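Local structure of TetR family Transcriptional regulator (Streptococcus agalactiae 2603V/R, 3KKC) at residues Tyr18-Ser23 with Ile39-Val44; Ile33-Val38 with Thr48-Tyr53. The protein probably binds DNA through an N-terminal helix-turn-helix domain, as expected of a transcriptional regulator of the TetR family. One frame throughout, in Å; residues are numbered along the deposited sequence.

Interaction 1 of 2, residues Tyr18-Ser23 with Ile39-Val44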
loop_
_atom_site.group_PDB
_atom_site.type_symbol
_atom_site.label_atom_id
_atom_site.label_comp_id
_atom_site.label_asym_id
_atom_site.label_seq_id
_atom_site.Cartn_x
_atom_site.Cartn_y
_atom_site.Cartn_z
ATOM N N TYR A 18 17.529 -11.625 20.464
ATOM C CA TYR A 18 16.115 -11.398 20.227
ATOM C C TYR A 18 15.778 -9.952 20.566
ATOM O O TYR A 18 15.335 -9.206 19.704
ATOM C CB TYR A 18 15.293 -12.358 21.081
ATOM C CG TYR A 18 13.822 -12.471 20.718
ATOM C CD1 TYR A 18 13.382 -13.458 19.834
ATOM C CD2 TYR A 18 12.872 -11.617 21.280
ATOM C CE1 TYR A 18 12.060 -13.586 19.499
ATOM C CE2 TYR A 18 11.525 -11.737 20.946
ATOM C CZ TYR A 18 11.127 -12.728 20.047
ATOM O OH TYR A 18 9.795 -12.878 19.701
ATOM N N ASN A 19 16.014 -9.546 21.812
ATOM C CA ASN A 19 15.628 -8.198 22.250
ATOM C C ASN A 19 16.354 -7.103 21.453
ATOM O O ASN A 19 15.768 -6.060 21.145
ATOM C CB ASN A 19 15.787 -7.996 23.782
ATOM C CG ASN A 19 14.755 -8.799 24.623
ATOM O OD1 ASN A 19 13.680 -9.211 24.145
ATOM N ND2 ASN A 19 15.095 -9.009 25.891
ATOM N N ALA A 20 17.610 -7.352 21.097
ATOM C CA ALA A 20 18.385 -6.412 20.269
ATOM C C ALA A 20 17.743 -6.191 18.900
ATOM O O ALA A 20 17.645 -5.066 18.405
ATOM C CB ALA A 20 19.812 -6.893 20.106
ATOM N N PHE A 21 17.311 -7.284 18.294
ATOM C CA PHE A 21 16.656 -7.248 16.997
ATOM C C PHE A 21 15.382 -6.393 17.046
ATOM O O PHE A 21 15.121 -5.605 16.153
ATOM C CB PHE A 21 16.339 -8.684 16.582
ATOM C CG PHE A 21 15.669 -8.808 15.250
ATOM C CD1 PHE A 21 16.314 -8.381 14.089
ATOM C CD2 PHE A 21 14.433 -9.410 15.147
ATOM C CE1 PHE A 21 15.713 -8.514 12.880
ATOM C CE2 PHE A 21 13.823 -9.556 13.916
ATOM C CZ PHE A 21 14.451 -9.100 12.784
ATOM N N ILE A 22 14.606 -6.538 18.116
ATOM C CA ILE A 22 13.391 -5.765 18.307
ATOM C C ILE A 22 13.679 -4.271 18.501
ATOM O O ILE A 22 13.022 -3.424 17.902
ATOM C CB ILE A 22 12.564 -6.330 19.485
ATOM C CG1 ILE A 22 11.970 -7.692 19.096
ATOM C CG2 ILE A 22 11.443 -5.368 19.897
ATOM C CD1 ILE A 22 11.103 -8.293 20.181
ATOM N N SER A 23 14.665 -3.953 19.324
ATOM C CA SER A 23 14.971 -2.571 19.641
ATOM C C SER A 23 15.455 -1.860 18.400
ATOM O O SER A 23 15.230 -0.667 18.240
ATOM C CB SER A 23 16.031 -2.505 20.770
ATOM O OG SER A 23 16.941 -1.411 20.633
ATOM N N ILE A 39 24.639 -7.532 16.851
ATOM C CA ILE A 39 25.664 -7.847 17.848
ATOM C C ILE A 39 26.005 -6.637 18.713
ATOM O O ILE A 39 26.024 -6.733 19.938
ATOM C CB ILE A 39 26.943 -8.325 17.162
ATOM C CG1 ILE A 39 26.650 -9.565 16.312
ATOM C CG2 ILE A 39 28.076 -8.546 18.192
ATOM C CD1 ILE A 39 27.504 -9.645 15.060
ATOM N N GLY A 40 26.275 -5.509 18.057
ATOM C CA GLY A 40 26.643 -4.265 18.712
ATOM C C GLY A 40 25.759 -3.911 19.888
ATOM O O GLY A 40 26.150 -3.132 20.764
ATOM N N LEU A 41 24.560 -4.485 19.910
ATOM C CA LEU A 41 23.690 -4.366 21.069
ATOM C C LEU A 41 23.741 -5.615 21.942
ATOM O O LEU A 41 23.908 -5.516 23.155
ATOM C CB LEU A 41 22.246 -4.088 20.654
ATOM C CG LEU A 41 21.947 -2.681 20.152
ATOM C CD1 LEU A 41 20.434 -2.511 20.004
ATOM C CD2 LEU A 41 22.534 -1.650 21.108
ATOM N N ALA A 42 23.598 -6.788 21.329
ATOM C CA ALA A 42 23.564 -8.045 22.081
ATOM C C ALA A 42 24.855 -8.298 22.876
ATOM O O ALA A 42 24.840 -8.975 23.917
ATOM C CB ALA A 42 23.262 -9.219 21.152
ATOM N N ASN A 43 25.966 -7.755 22.376
ATOM C CA ASN A 43 27.248 -7.917 23.034
ATOM C C ASN A 43 27.716 -9.347 22.933
ATOM O O ASN A 43 28.610 -9.776 23.663
ATOM C CB ASN A 43 27.150 -7.513 24.497
ATOM C CG ASN A 43 26.936 -6.035 24.668
ATOM O OD1 ASN A 43 27.653 -5.225 24.070
ATOM N ND2 ASN A 43 25.947 -5.664 25.491
ATOM N N VAL A 44 27.099 -10.089 22.023
ATOM C CA VAL A 44 27.523 -11.451 21.756
ATOM C C VAL A 44 28.144 -11.508 20.365
ATOM O O VAL A 44 27.614 -10.932 19.419
ATOM C CB VAL A 44 26.355 -12.446 21.881
ATOM C CG1 VAL A 44 25.365 -12.250 20.747
ATOM C CG2 VAL A 44 26.877 -13.876 21.913
#
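Leu-41 reaches helix 4-24 at two points. Its CA-CB bond points toward that helix and brings CB against the methyl of Ala-20, with Leu-41 CB and Ala-20 CB 3.8 Å apart. The second point depends on the torsions: CG stands anti to the carbonyl carbon and beside the backbone N (chi1 -74°), and beyond CG the chain is extended (chi2 -171°). The CD1 branch is thereby carried along the neighbouring helix, past the carbonyl oxygen of Ala-20, until Leu-41 CD1 lies 3.7 Å from OG of Ser-23. That last contact is van der Waals in kind, a methyl against a hydroxyl oxygen at the exposed margin. On helix 4-24 itself, Leu-24 also meets the Leu-41 side chain.

Ala-42 follows, and here the backbones draw closest: CA of Ala-20 and CA of Ala-42 are 5.7 Å apart, an approach that suits two residues with nothing beyond CB. Ala-20 CB lies 4.0 Å from the backbone N of Ala-42. The distance from Ala-20 CB to Ala-42 CB is 4.3 Å. No hydrogen bond links the segments. The contact packs helix 4-24 against the C-terminal end of helix 35-42, the first helix of the helix-turn-helix motif predicted for residues 34-53. On helix 4-24, one turn before Ala-20, Ile-17 is touched by the side chains of Ala-42 and Val-44, whereas Phe-21 points away from this contact and packs on Leu-59 and Leu-63 of helix 57-71.

Asn-43 then breaks the helix with a positive phi of 69°. Its N still bonds to the carbonyl oxygen of Ile-39, and the chain beyond it passes through Val-44 in extended conformation toward helix 46-49.

Interaction 2 of 2, residues Ile33-Val38 with Thr48-Tyr53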
loop_
_atom_site.group_PDB
_atom_site.type_symbol
_atom_site.label_atom_id
_atom_site.label_comp_id
_atom_site.label_asym_id
_atom_site.label_seq_id
_atom_site.Cartn_x
_atom_site.Cartn_y
_atom_site.Cartn_z
ATOM N N ILE A 33 18.666 -3.137 8.531
ATOM C CA ILE A 33 19.619 -3.570 9.582
ATOM C C ILE A 33 20.532 -4.722 9.149
ATOM O O ILE A 33 20.163 -5.534 8.309
ATOM C CB ILE A 33 18.951 -3.997 10.925
ATOM C CG1 ILE A 33 18.689 -5.503 10.938
ATOM C CG2 ILE A 33 17.705 -3.170 11.247
ATOM C CD1 ILE A 33 17.852 -5.940 12.092
ATOM N N THR A 34 21.712 -4.798 9.756
ATOM C CA THR A 34 22.697 -5.834 9.435
ATOM C C THR A 34 23.162 -6.575 10.689
ATOM O O THR A 34 23.253 -5.981 11.754
ATOM C CB THR A 34 23.951 -5.225 8.772
ATOM O OG1 THR A 34 24.415 -4.117 9.560
ATOM C CG2 THR A 34 23.646 -4.753 7.354
ATOM N N VAL A 35 23.481 -7.862 10.549
ATOM C CA VAL A 35 23.888 -8.697 11.686
ATOM C C VAL A 35 24.883 -8.033 12.652
ATOM O O VAL A 35 24.859 -8.302 13.854
ATOM C CB VAL A 35 24.449 -10.067 11.230
ATOM C CG1 VAL A 35 25.117 -10.777 12.393
ATOM C CG2 VAL A 35 23.338 -10.929 10.659
ATOM N N GLN A 36 25.744 -7.163 12.135
ATOM C CA GLN A 36 26.691 -6.462 12.993
ATOM C C GLN A 36 25.992 -5.453 13.893
ATOM O O GLN A 36 26.443 -5.199 15.016
ATOM C CB GLN A 36 27.799 -5.786 12.183
ATOM C CG GLN A 36 28.675 -6.759 11.391
ATOM C CD GLN A 36 29.320 -7.821 12.266
ATOM O OE1 GLN A 36 29.788 -8.848 11.766
ATOM N NE2 GLN A 36 29.346 -7.578 13.579
ATOM N N ASP A 37 24.900 -4.875 13.401
ATOM C CA ASP A 37 24.065 -4.024 14.238
ATOM C C ASP A 37 23.574 -4.851 15.420
ATOM O O ASP A 37 23.680 -4.437 16.574
ATOM C CB ASP A 37 22.854 -3.476 13.473
ATOM C CG ASP A 37 23.237 -2.762 12.190
ATOM O OD1 ASP A 37 24.425 -2.811 11.814
ATOM O OD2 ASP A 37 22.335 -2.166 11.552
ATOM N N VAL A 38 23.057 -6.036 15.105
ATOM C CA VAL A 38 22.427 -6.899 16.084
ATOM C C VAL A 38 23.377 -7.304 17.199
ATOM O O VAL A 38 22.976 -7.398 18.357
ATOM C CB VAL A 38 21.839 -8.144 15.428
ATOM C CG1 VAL A 38 21.305 -9.084 16.494
ATOM C CG2 VAL A 38 20.726 -7.738 14.487
ATOM N N THR A 48 28.777 -17.005 17.956
ATOM C CA THR A 48 27.688 -17.536 18.765
ATOM C C THR A 48 26.291 -17.196 18.196
ATOM O O THR A 48 25.402 -18.051 18.163
ATOM C CB THR A 48 27.835 -17.110 20.241
ATOM O OG1 THR A 48 28.671 -15.948 20.316
ATOM C CG2 THR A 48 28.475 -18.232 21.054
ATOM N N PHE A 49 26.101 -15.958 17.743
ATOM C CA PHE A 49 24.881 -15.602 17.021
ATOM C C PHE A 49 24.533 -16.714 16.052
ATOM O O PHE A 49 23.455 -17.293 16.128
ATOM C CB PHE A 49 25.040 -14.279 16.251
ATOM C CG PHE A 49 23.959 -14.036 15.225
ATOM C CD1 PHE A 49 22.655 -13.750 15.613
ATOM C CD2 PHE A 49 24.243 -14.099 13.872
ATOM C CE1 PHE A 49 21.649 -13.532 14.662
ATOM C CE2 PHE A 49 23.249 -13.883 12.916
ATOM C CZ PHE A 49 21.955 -13.603 13.315
ATOM N N TYR A 50 25.462 -17.022 15.150
ATOM C CA TYR A 50 25.224 -18.034 14.118
ATOM C C TYR A 50 25.002 -19.443 14.680
ATOM O O TYR A 50 24.670 -20.362 13.933
ATOM C CB TYR A 50 26.350 -18.043 13.071
ATOM C CG TYR A 50 26.274 -16.915 12.059
ATOM C CD1 TYR A 50 25.217 -16.823 11.161
ATOM C CD2 TYR A 50 27.271 -15.953 11.987
ATOM C CE1 TYR A 50 25.149 -15.794 10.231
ATOM C CE2 TYR A 50 27.215 -14.922 11.057
ATOM C CZ TYR A 50 26.153 -14.846 10.184
ATOM O OH TYR A 50 26.100 -13.821 9.262
ATOM N N SER A 51 25.177 -19.610 15.988
ATOM C CA SER A 51 24.897 -20.889 16.636
ATOM C C SER A 51 23.448 -20.968 17.124
ATOM O O SER A 51 23.006 -22.004 17.628
ATOM C CB SER A 51 25.810 -21.084 17.836
ATOM O OG SER A 51 25.181 -20.554 18.988
ATOM N N HIS A 52 22.724 -19.858 16.995
ATOM C CA HIS A 52 21.315 -19.797 17.379
ATOM C C HIS A 52 20.403 -19.468 16.203
ATOM O O HIS A 52 19.238 -19.877 16.180
ATOM C CB HIS A 52 21.102 -18.748 18.464
ATOM C CG HIS A 52 21.596 -19.166 19.809
ATOM N ND1 HIS A 52 22.526 -18.439 20.519
ATOM C CD2 HIS A 52 21.292 -20.242 20.573
ATOM C CE1 HIS A 52 22.770 -19.046 21.667
ATOM N NE2 HIS A 52 22.033 -20.141 21.724
ATOM N N TYR A 53 20.940 -18.724 15.237
ATOM C CA TYR A 53 20.160 -18.206 14.122
ATOM C C TYR A 53 20.899 -18.364 12.818
ATOM O O TYR A 53 21.888 -17.677 12.578
ATOM C CB TYR A 53 19.855 -16.728 14.342
ATOM C CG TYR A 53 19.055 -16.484 15.598
ATOM C CD1 TYR A 53 17.779 -17.025 15.742
ATOM C CD2 TYR A 53 19.577 -15.729 16.644
ATOM C CE1 TYR A 53 17.056 -16.820 16.883
ATOM C CE2 TYR A 53 18.856 -15.516 17.789
ATOM C CZ TYR A 53 17.602 -16.064 17.902
ATOM O OH TYR A 53 16.880 -15.853 19.041
#
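The Phe-49 ring receives the forked end of Val-35 obliquely, along its CD2-CE2-CZ side. Val-35 CG1 lies 3.7 Å from Phe-49 CE2 and is equally near CD2, while Val-35 CG2 is also 3.7 Å from Phe-49 CE2 and leans toward CZ. The two methyls therefore share CE2 between them. The carbonyl oxygen of Tyr-53 lies over one face of the same ring, offset toward its rim. Phe-49 CD2 in turn stands 3.8 Å above the plane of the Tyr-50 ring, over its centre, and the phenol end of Tyr-50 comes within 4.2 Å of Val-35 CG2 through its OH, a contact at the exposed border.

Phe-49 holds CG anti to its backbone N (chi1 165°), which swings the ring toward helix 35-42. Val-35, in the first turn of that helix, has CG1 anti to the backbone N (chi1 168°) and CG2 anti to the carbonyl carbon, a setting that presents both methyls to the ring.

Both segments also carry hydrogen bonds of their own. Thr-34, at the N-cap position, gives its hydroxyl to Asp-37, with Thr-34 OG1 to Asp-37 OD1 at 2.6 Å and the donor 59° out of the carboxylate plane; a weak bond from Thr-34 N reaches OD2. Within segment 48-53, the Thr-48 carbonyl oxygen takes two donors of Ser-51: the backbone N, and OG at 2.6 Å from Thr-48 O, the latter in the carbonyl plane on a lone pair. Phe-49 O likewise accepts from both His-52 N and Tyr-53 N.

The contact joins the two helices of the predicted helix-turn-helix motif. Behind it, Val-38 and Tyr-53 both rest on Ile-17 of helix 4-24, while Phe-49 and Tyr-53 pack on Leu-59 of helix 57-71.

Overall arrangement
From the N terminus, helix 4-24 supplies the first side of interaction 1, which closes a loop over the 15 intervening residues when the chain returns as 39-44. Before that closure, 33-38 has already opened interaction 2, completed by 48-53 after nine more residues. The order 18-23, 33-38, 39-44, 48-53 therefore makes the two loops cross rather than nest. Helix 35-42 serves both, facing helix 4-24 late in its course and helix 46-49 near its start. The contact centres lie 8 Å apart, and Ala-20 CB is 3.6 Å from Val-38 O. Together they unite the three helices of the probable DNA-binding domain.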